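Local coordinates for peptidase M16 inactive domain family protein (Pseudomonas fluorescens, PDB 3GWB) that is of unproven activity but carries the inactive domain of the M16 peptidases, a family generally assigned metal-dependent hydrolase activity, at residues E32-L40 with L102-L112; N196-D204 with N365-G376. One frame throughout, in Å; residues are numbered along the deposited sequence.

How the interactions relate
Both interactions use the mixed sheet in which strands 35-42 and 197-203 are antiparallel neighbours. Interaction 1 places Phe-36 and Leu-38 against helix 105-120, from the same half of the chain as the sheet; interaction 2 places Val-198, Ala-200 and Val-202 against helix 365-377, from the later half, on the opposite face. Both are largely buried, but interaction 1 lies farther from the chain's centre and has more contact with the second subunit; its backbone bond and water sit where strand 95-102 gives way to the helix. Interaction 2 packs valines and an alanine on larger aliphatic side chains, glycines and one asparagine amide. A probable backbone hydrogen bond, Asp-37 to Val-202, and a side-chain bond join the two.

Interaction 1: E32-L40 with L102-L112; sequences ELPMFDLRL and LSAVDKREPAL
Pro-34 and Ser-103 meet through their backbones: Ser-103 N donates to Pro-34 O at 3.0 Å. The same oxygen accepts from a water at 2.9 Å, and that water takes the N-H of Ala-104, so a single carbonyl holds two successive amides, that of Ser-103 directly and that of Ala-104 through the water, as the chain leaves strand 95-102. Just beyond, Met-35, present as selenomethionine, and Leu-102 form an antiparallel non-hydrogen-bonded pair. Their side chains diverge at the root, yet the selenomethionine chain, bent at its last torsion, brings Met-35 CE to 3.8 Å from Leu-102 CD2.

Phe-36 turns CG between its own N and carbonyl carbon (chi1 72°), which sends the ring across to the helix. Arg-108 CB meets its edge in plane, 3.8 Å from CE2. The long arginine suits this place because its aliphatic root lies against the ring while its extended chain carries NH1 back to Ser-103 O at 2.7 Å, tying the first helical turn to the residues that lead into it. Farther along, the methyls Leu-38 CD2 and Leu-112 CD2 touch at 3.7 Å; leucine suits the strand position because its branched end reaches across to meet Leu-112 of the helix.

Second-shell support comes from Asp-204, which accepts from Ser-103 OG. Helix 207-220 completes the layer: Ile-213 and Gln-216 touch Leu-112, and Val-217 touches Leu-38. Strand 35-42 thus runs between strands 95-102 and 197-203, with helices 105-120 and 207-220 over one face and helix 365-377, against Asp-37 and Arg-39, over the other.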
loop_
_atom_site.group_PDB
_atom_site.type_symbol
_atom_site.label_atom_id
_atom_site.label_comp_id
_atom_site.label_asym_id
_atom_site.label_seq_id
_atom_site.Cartn_x
_atom_site.Cartn_y
_atom_site.Cartn_z
ATOM N N GLU A 32 -26.619 -7.740 7.883
ATOM C CA GLU A 32 -25.759 -8.735 8.531
ATOM C C GLU A 32 -24.774 -8.167 9.554
ATOM O O GLU A 32 -24.620 -8.713 10.647
ATOM C CB GLU A 32 -24.994 -9.546 7.482
ATOM C CG GLU A 32 -24.281 -8.716 6.411
ATOM C CD GLU A 32 -25.187 -8.317 5.244
ATOM O OE1 GLU A 32 -24.664 -7.745 4.260
ATOM O OE2 GLU A 32 -26.410 -8.574 5.300
ATOM N N LEU A 33 -24.111 -7.071 9.198
ATOM C CA LEU A 33 -23.129 -6.430 10.076
ATOM C C LEU A 33 -23.586 -5.041 10.507
ATOM O O LEU A 33 -24.215 -4.320 9.730
ATOM C CB LEU A 33 -21.786 -6.308 9.352
ATOM C CG LEU A 33 -21.186 -7.639 8.899
ATOM C CD1 LEU A 33 -20.091 -7.393 7.864
ATOM C CD2 LEU A 33 -20.652 -8.386 10.113
ATOM N N PRO A 34 -23.254 -4.642 11.748
ATOM C CA PRO A 34 -23.621 -3.336 12.308
ATOM C C PRO A 34 -22.736 -2.203 11.788
ATOM O O PRO A 34 -22.114 -1.468 12.558
ATOM C CB PRO A 34 -23.460 -3.563 13.806
ATOM C CG PRO A 34 -22.233 -4.437 13.851
ATOM C CD PRO A 34 -22.518 -5.449 12.744
HETATM N N MSE A 35 -22.686 -2.061 10.475
HETATM C CA MSE A 35 -21.867 -1.027 9.862
HETATM C C MSE A 35 -22.359 -0.736 8.461
HETATM O O MSE A 35 -23.250 -1.412 7.959
HETATM C CB MSE A 35 -20.399 -1.468 9.825
HETATM C CG MSE A 35 -20.170 -2.912 9.402
HETATM SE SE MSE A 35 -18.439 -3.472 9.655
HETATM C CE MSE A 35 -17.983 -2.520 11.131
ATOM N N PHE A 36 -21.784 0.274 7.827
ATOM C CA PHE A 36 -22.197 0.605 6.475
ATOM C C PHE A 36 -21.083 1.333 5.750
ATOM O O PHE A 36 -20.143 1.842 6.377
ATOM C CB PHE A 36 -23.472 1.463 6.494
ATOM C CG PHE A 36 -23.250 2.871 6.968
ATOM C CD1 PHE A 36 -22.906 3.875 6.069
ATOM C CD2 PHE A 36 -23.367 3.190 8.313
ATOM C CE1 PHE A 36 -22.675 5.180 6.507
ATOM C CE2 PHE A 36 -23.138 4.491 8.767
ATOM C CZ PHE A 36 -22.794 5.489 7.860
ATOM N N ASP A 37 -21.195 1.361 4.427
ATOM C CA ASP A 37 -20.223 2.021 3.578
ATOM C C ASP A 37 -20.912 3.113 2.780
ATOM O O ASP A 37 -21.952 2.876 2.165
ATOM C CB ASP A 37 -19.594 1.026 2.605
ATOM C CG ASP A 37 -18.666 0.049 3.294
ATOM O OD1 ASP A 37 -18.019 -0.754 2.592
ATOM O OD2 ASP A 37 -18.584 0.083 4.536
ATOM N N LEU A 38 -20.330 4.309 2.825
ATOM C CA LEU A 38 -20.827 5.461 2.084
ATOM C C LEU A 38 -19.724 5.819 1.096
ATOM O O LEU A 38 -18.565 5.986 1.478
ATOM C CB LEU A 38 -21.092 6.639 3.027
ATOM C CG LEU A 38 -21.400 8.006 2.408
ATOM C CD1 LEU A 38 -22.654 7.919 1.551
ATOM C CD2 LEU A 38 -21.586 9.039 3.523
ATOM N N ARG A 39 -20.079 5.935 -0.176
ATOM C CA ARG A 39 -19.096 6.260 -1.194
ATOM C C ARG A 39 -19.638 7.374 -2.077
ATOM O O ARG A 39 -20.785 7.327 -2.523
ATOM C CB ARG A 39 -18.791 5.007 -2.022
ATOM C CG ARG A 39 -17.625 5.116 -2.999
ATOM C CD ARG A 39 -17.423 3.773 -3.697
ATOM N NE ARG A 39 -16.366 3.783 -4.710
ATOM C CZ ARG A 39 -15.064 3.753 -4.444
ATOM N NH1 ARG A 39 -14.637 3.711 -3.188
ATOM N NH2 ARG A 39 -14.186 3.753 -5.441
ATOM N N LEU A 40 -18.813 8.391 -2.291
ATOM C CA LEU A 40 -19.181 9.532 -3.125
ATOM C C LEU A 40 -18.288 9.522 -4.350
ATOM O O LEU A 40 -17.062 9.512 -4.245
ATOM C CB LEU A 40 -18.994 10.847 -2.360
ATOM C CG LEU A 40 -20.098 11.338 -1.415
ATOM C CD1 LEU A 40 -20.599 10.213 -0.523
ATOM C CD2 LEU A 40 -19.553 12.494 -0.582
ATOM N N LEU A 102 -19.443 2.491 11.834
ATOM C CA LEU A 102 -20.328 1.639 12.604
ATOM C C LEU A 102 -21.697 2.269 12.356
ATOM O O LEU A 102 -21.791 3.484 12.159
ATOM C CB LEU A 102 -19.973 1.706 14.090
ATOM C CG LEU A 102 -18.681 0.982 14.486
ATOM C CD1 LEU A 102 -18.334 1.285 15.933
ATOM C CD2 LEU A 102 -18.865 -0.518 14.288
ATOM N N SER A 103 -22.748 1.453 12.367
ATOM C CA SER A 103 -24.097 1.944 12.102
ATOM C C SER A 103 -24.804 2.579 13.297
ATOM O O SER A 103 -25.761 3.334 13.117
ATOM C CB SER A 103 -24.962 0.812 11.529
ATOM O OG SER A 103 -25.088 -0.263 12.444
ATOM N N ALA A 104 -24.345 2.278 14.509
ATOM C CA ALA A 104 -24.953 2.847 15.711
ATOM C C ALA A 104 -25.034 4.373 15.606
ATOM O O ALA A 104 -24.042 5.038 15.299
ATOM C CB ALA A 104 -24.150 2.456 16.935
ATOM N N VAL A 105 -26.216 4.920 15.878
ATOM C CA VAL A 105 -26.449 6.361 15.802
ATOM C C VAL A 105 -25.439 7.222 16.564
ATOM O O VAL A 105 -25.043 8.280 16.081
ATOM C CB VAL A 105 -27.880 6.733 16.298
ATOM C CG1 VAL A 105 -28.924 6.007 15.464
ATOM C CG2 VAL A 105 -28.041 6.374 17.765
ATOM N N ASP A 106 -25.010 6.775 17.739
ATOM C CA ASP A 106 -24.068 7.564 18.529
ATOM C C ASP A 106 -22.678 7.630 17.898
ATOM O O ASP A 106 -21.856 8.461 18.288
ATOM C CB ASP A 106 -23.962 7.005 19.949
ATOM C CG ASP A 106 -22.984 5.847 20.055
ATOM O OD1 ASP A 106 -23.079 4.906 19.236
ATOM O OD2 ASP A 106 -22.119 5.879 20.962
ATOM N N LYS A 107 -22.420 6.765 16.920
ATOM C CA LYS A 107 -21.124 6.746 16.249
ATOM C C LYS A 107 -21.198 7.279 14.825
ATOM O O LYS A 107 -20.305 8.009 14.382
ATOM C CB LYS A 107 -20.549 5.326 16.238
ATOM C CG LYS A 107 -20.215 4.809 17.626
ATOM C CD LYS A 107 -19.183 5.720 18.281
ATOM C CE LYS A 107 -19.284 5.680 19.796
ATOM N NZ LYS A 107 -19.231 4.306 20.325
ATOM N N ARG A 108 -22.265 6.937 14.106
ATOM C CA ARG A 108 -22.369 7.391 12.728
ATOM C C ARG A 108 -22.750 8.859 12.585
ATOM O O ARG A 108 -22.327 9.518 11.638
ATOM C CB ARG A 108 -23.353 6.518 11.940
ATOM C CG ARG A 108 -24.819 6.816 12.168
ATOM C CD ARG A 108 -25.656 6.028 11.166
ATOM N NE ARG A 108 -27.043 6.479 11.126
ATOM C CZ ARG A 108 -28.083 5.710 11.430
ATOM N NH1 ARG A 108 -27.887 4.453 11.801
ATOM N NH2 ARG A 108 -29.316 6.195 11.348
ATOM N N GLU A 109 -23.545 9.380 13.513
ATOM C CA GLU A 109 -23.940 10.781 13.409
ATOM C C GLU A 109 -22.732 11.713 13.469
ATOM O O GLU A 109 -22.556 12.548 12.588
ATOM C CB GLU A 109 -24.989 11.119 14.472
ATOM C CG GLU A 109 -26.397 10.834 13.957
ATOM C CD GLU A 109 -27.484 11.060 14.985
ATOM O OE1 GLU A 109 -27.311 11.920 15.876
ATOM O OE2 GLU A 109 -28.528 10.384 14.884
ATOM N N PRO A 110 -21.877 11.577 14.498
ATOM C CA PRO A 110 -20.687 12.434 14.610
ATOM C C PRO A 110 -19.734 12.200 13.431
ATOM O O PRO A 110 -19.149 13.140 12.896
ATOM C CB PRO A 110 -20.062 11.985 15.930
ATOM C CG PRO A 110 -21.245 11.555 16.729
ATOM C CD PRO A 110 -22.052 10.774 15.721
ATOM N N ALA A 111 -19.588 10.939 13.031
ATOM C CA ALA A 111 -18.708 10.583 11.923
ATOM C C ALA A 111 -19.179 11.183 10.597
ATOM O O ALA A 111 -18.365 11.624 9.790
ATOM C CB ALA A 111 -18.604 9.064 11.799
ATOM N N LEU A 112 -20.491 11.199 10.381
ATOM C CA LEU A 112 -21.039 11.752 9.144
ATOM C C LEU A 112 -20.936 13.269 9.100
ATOM O O LEU A 112 -20.751 13.851 8.029
ATOM C CB LEU A 112 -22.491 11.310 8.965
ATOM C CG LEU A 112 -22.630 9.832 8.599
ATOM C CD1 LEU A 112 -24.059 9.382 8.858
ATOM C CD2 LEU A 112 -22.229 9.618 7.143
HETATM O O HOH W 1 -22.810 -0.218 15.067
#

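Interaction 2: N196-D204 with N365-G376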
loop_
_atom_site.group_PDB
_atom_site.type_symbol
_atom_site.label_atom_id
_atom_site.label_comp_id
_atom_site.label_asym_id
_atom_site.label_seq_id
_atom_site.Cartn_x
_atom_site.Cartn_y
_atom_site.Cartn_z
ATOM N N ASN A 196 -22.877 17.141 -9.288
ATOM C CA ASN A 196 -21.814 16.400 -9.971
ATOM C C ASN A 196 -21.368 15.147 -9.216
ATOM O O ASN A 196 -20.315 14.578 -9.513
ATOM C CB ASN A 196 -20.605 17.330 -10.167
ATOM C CG ASN A 196 -19.647 16.839 -11.232
ATOM O OD1 ASN A 196 -20.059 16.516 -12.344
ATOM N ND2 ASN A 196 -18.354 16.799 -10.902
ATOM N N VAL A 197 -22.163 14.712 -8.246
ATOM C CA VAL A 197 -21.784 13.543 -7.460
ATOM C C VAL A 197 -22.794 12.399 -7.447
ATOM O O VAL A 197 -23.999 12.597 -7.636
ATOM C CB VAL A 197 -21.513 13.942 -5.988
ATOM C CG1 VAL A 197 -22.843 14.184 -5.268
ATOM C CG2 VAL A 197 -20.687 12.847 -5.281
ATOM N N VAL A 198 -22.278 11.195 -7.234
ATOM C CA VAL A 198 -23.100 9.999 -7.115
ATOM C C VAL A 198 -22.927 9.555 -5.668
ATOM O O VAL A 198 -21.804 9.436 -5.197
ATOM C CB VAL A 198 -22.612 8.852 -8.023
ATOM C CG1 VAL A 198 -23.390 7.571 -7.697
ATOM C CG2 VAL A 198 -22.813 9.227 -9.487
ATOM N N ILE A 199 -24.030 9.312 -4.973
ATOM C CA ILE A 199 -23.980 8.897 -3.572
ATOM C C ILE A 199 -24.391 7.435 -3.457
ATOM O O ILE A 199 -25.543 7.094 -3.699
ATOM C CB ILE A 199 -24.930 9.765 -2.714
ATOM C CG1 ILE A 199 -24.476 11.223 -2.766
ATOM C CG2 ILE A 199 -24.956 9.272 -1.278
ATOM C CD1 ILE A 199 -25.494 12.181 -2.189
ATOM N N ALA A 200 -23.444 6.575 -3.091
ATOM C CA ALA A 200 -23.711 5.147 -2.957
ATOM C C ALA A 200 -23.634 4.748 -1.491
ATOM O O ALA A 200 -22.694 5.112 -0.795
ATOM C CB ALA A 200 -22.696 4.352 -3.780
ATOM N N LEU A 201 -24.626 3.996 -1.031
ATOM C CA LEU A 201 -24.705 3.568 0.367
ATOM C C LEU A 201 -25.049 2.098 0.498
ATOM O O LEU A 201 -25.983 1.621 -0.135
ATOM C CB LEU A 201 -25.792 4.368 1.095
ATOM C CG LEU A 201 -25.485 5.689 1.791
ATOM C CD1 LEU A 201 -26.800 6.360 2.197
ATOM C CD2 LEU A 201 -24.608 5.423 3.023
ATOM N N VAL A 202 -24.310 1.381 1.342
ATOM C CA VAL A 202 -24.579 -0.029 1.567
ATOM C C VAL A 202 -24.348 -0.407 3.025
ATOM O O VAL A 202 -23.279 -0.132 3.587
ATOM C CB VAL A 202 -23.674 -0.936 0.706
ATOM C CG1 VAL A 202 -24.026 -2.379 0.963
ATOM C CG2 VAL A 202 -23.824 -0.606 -0.775
ATOM N N GLY A 203 -25.338 -1.041 3.646
ATOM C CA GLY A 203 -25.146 -1.447 5.025
ATOM C C GLY A 203 -26.357 -1.569 5.919
ATOM O O GLY A 203 -27.496 -1.658 5.465
ATOM N N ASP A 204 -26.082 -1.563 7.216
ATOM C CA ASP A 204 -27.098 -1.701 8.247
ATOM C C ASP A 204 -27.893 -0.414 8.436
ATOM O O ASP A 204 -27.795 0.251 9.467
ATOM C CB ASP A 204 -26.415 -2.122 9.555
ATOM C CG ASP A 204 -27.396 -2.366 10.675
ATOM O OD1 ASP A 204 -28.520 -2.832 10.384
ATOM O OD2 ASP A 204 -27.034 -2.108 11.845
ATOM N N ASN A 365 -20.187 -5.242 1.840
ATOM C CA ASN A 365 -20.680 -3.890 1.634
ATOM C C ASN A 365 -19.713 -3.088 0.755
ATOM O O ASN A 365 -20.146 -2.351 -0.127
ATOM C CB ASN A 365 -20.898 -3.181 2.982
ATOM C CG ASN A 365 -22.000 -3.827 3.814
ATOM O OD1 ASN A 365 -22.765 -4.651 3.319
ATOM N ND2 ASN A 365 -22.091 -3.442 5.079
ATOM N N ALA A 366 -18.407 -3.251 0.976
ATOM C CA ALA A 366 -17.403 -2.519 0.197
ATOM C C ALA A 366 -17.436 -2.875 -1.287
ATOM O O ALA A 366 -17.303 -2.002 -2.149
ATOM C CB ALA A 366 -15.999 -2.783 0.751
ATOM N N ASP A 367 -17.597 -4.161 -1.587
ATOM C CA ASP A 367 -17.641 -4.585 -2.979
ATOM C C ASP A 367 -18.910 -4.064 -3.643
ATOM O O ASP A 367 -18.871 -3.559 -4.759
ATOM C CB ASP A 367 -17.585 -6.109 -3.089
ATOM C CG ASP A 367 -16.195 -6.663 -2.821
ATOM O OD1 ASP A 367 -15.225 -6.162 -3.437
ATOM O OD2 ASP A 367 -16.074 -7.605 -2.005
ATOM N N ILE A 368 -20.032 -4.184 -2.946
ATOM C CA ILE A 368 -21.311 -3.719 -3.483
ATOM C C ILE A 368 -21.294 -2.208 -3.697
ATOM O O ILE A 368 -21.631 -1.724 -4.776
ATOM C CB ILE A 368 -22.484 -4.088 -2.541
ATOM C CG1 ILE A 368 -22.550 -5.606 -2.362
ATOM C CG2 ILE A 368 -23.806 -3.584 -3.114
ATOM C CD1 ILE A 368 -22.768 -6.368 -3.658
ATOM N N VAL A 369 -20.884 -1.460 -2.676
ATOM C CA VAL A 369 -20.851 -0.005 -2.785
ATOM C C VAL A 369 -19.978 0.441 -3.969
ATOM O O VAL A 369 -20.271 1.444 -4.627
ATOM C CB VAL A 369 -20.351 0.641 -1.462
ATOM C CG1 VAL A 369 -18.813 0.621 -1.395
ATOM C CG2 VAL A 369 -20.900 2.061 -1.353
ATOM N N GLY A 370 -18.916 -0.312 -4.249
ATOM C CA GLY A 370 -18.058 0.024 -5.379
ATOM C C GLY A 370 -18.809 -0.088 -6.702
ATOM O O GLY A 370 -18.695 0.775 -7.575
ATOM N N GLN A 371 -19.584 -1.157 -6.853
ATOM C CA GLN A 371 -20.358 -1.383 -8.069
ATOM C C GLN A 371 -21.486 -0.372 -8.206
ATOM O O GLN A 371 -21.766 0.103 -9.309
ATOM C CB GLN A 371 -20.938 -2.800 -8.078
ATOM C CG GLN A 371 -19.887 -3.901 -8.075
ATOM C CD GLN A 371 -18.964 -3.831 -9.277
ATOM O OE1 GLN A 371 -19.416 -3.835 -10.425
ATOM N NE2 GLN A 371 -17.660 -3.772 -9.022
ATOM N N LEU A 372 -22.133 -0.043 -7.087
ATOM C CA LEU A 372 -23.226 0.931 -7.100
ATOM C C LEU A 372 -22.728 2.287 -7.579
ATOM O O LEU A 372 -23.417 2.993 -8.324
ATOM C CB LEU A 372 -23.830 1.088 -5.703
ATOM C CG LEU A 372 -24.678 -0.055 -5.146
ATOM C CD1 LEU A 372 -25.406 0.438 -3.886
ATOM C CD2 LEU A 372 -25.702 -0.499 -6.189
ATOM N N GLY A 373 -21.529 2.655 -7.133
ATOM C CA GLY A 373 -20.950 3.920 -7.538
ATOM C C GLY A 373 -20.752 3.947 -9.040
ATOM O O GLY A 373 -21.080 4.935 -9.695
ATOM N N ALA A 374 -20.218 2.858 -9.587
ATOM C CA ALA A 374 -19.988 2.766 -11.026
ATOM C C ALA A 374 -21.318 2.753 -11.774
ATOM O O ALA A 374 -21.441 3.359 -12.835
ATOM C CB ALA A 374 -19.191 1.507 -11.358
HETATM N N MSE A 375 -22.311 2.063 -11.222
HETATM C CA MSE A 375 -23.628 2.001 -11.849
HETATM C C MSE A 375 -24.192 3.412 -11.986
HETATM O O MSE A 375 -24.679 3.803 -13.056
HETATM C CB MSE A 375 -24.580 1.132 -11.014
HETATM C CG MSE A 375 -24.331 -0.388 -11.134
HETATM SE SE MSE A 375 -25.220 -1.405 -9.895
HETATM C CE MSE A 375 -26.899 -0.926 -10.191
ATOM N N GLY A 376 -24.109 4.184 -10.904
ATOM C CA GLY A 376 -24.627 5.538 -10.926
ATOM C C GLY A 376 -23.830 6.495 -11.788
ATOM O O GLY A 376 -24.399 7.280 -12.550
#
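A helix on a beta-sheet face, running nearly antiparallel to the strand beneath (156°, axes 7.5 Å apart), is the element here. Alternate residues of strand 197-203 face helix 365-377. Val-202 is the most engaged: its CG2 packs between helical turns, 3.6 Å from Leu-372 CD1 and 3.8 Å from Ile-368 CG2, while its CG1, anti to the backbone N (chi1 -179°), points to Asn-365 and lies 3.5 Å from OD1. The other end of that amide rests beside the next residue, ND2 being 3.6 Å from Gly-203 CA. Replacing Asn-365 with an alanine would keep the CB contact but would probably leave Val-202 CG1 and Gly-203 CA without the amide's cover. Ala-200 is small enough for the helix to sit close, its CB 3.8 Å from Val-369 CG2. At the far end Val-198 CG2 touches Gly-376 C at 3.7 Å; a beta carbon there would clash with Val-198 CG1. Gly-203 is required by its backbone angles. Val-28 of strand 24-29 also meets Ile-368 and Leu-372, and Arg-39 meets Val-369. A helix of the chain's later half thus lies on the first half's sheet, consistent with the paired alpha/beta domains of M16 peptidases.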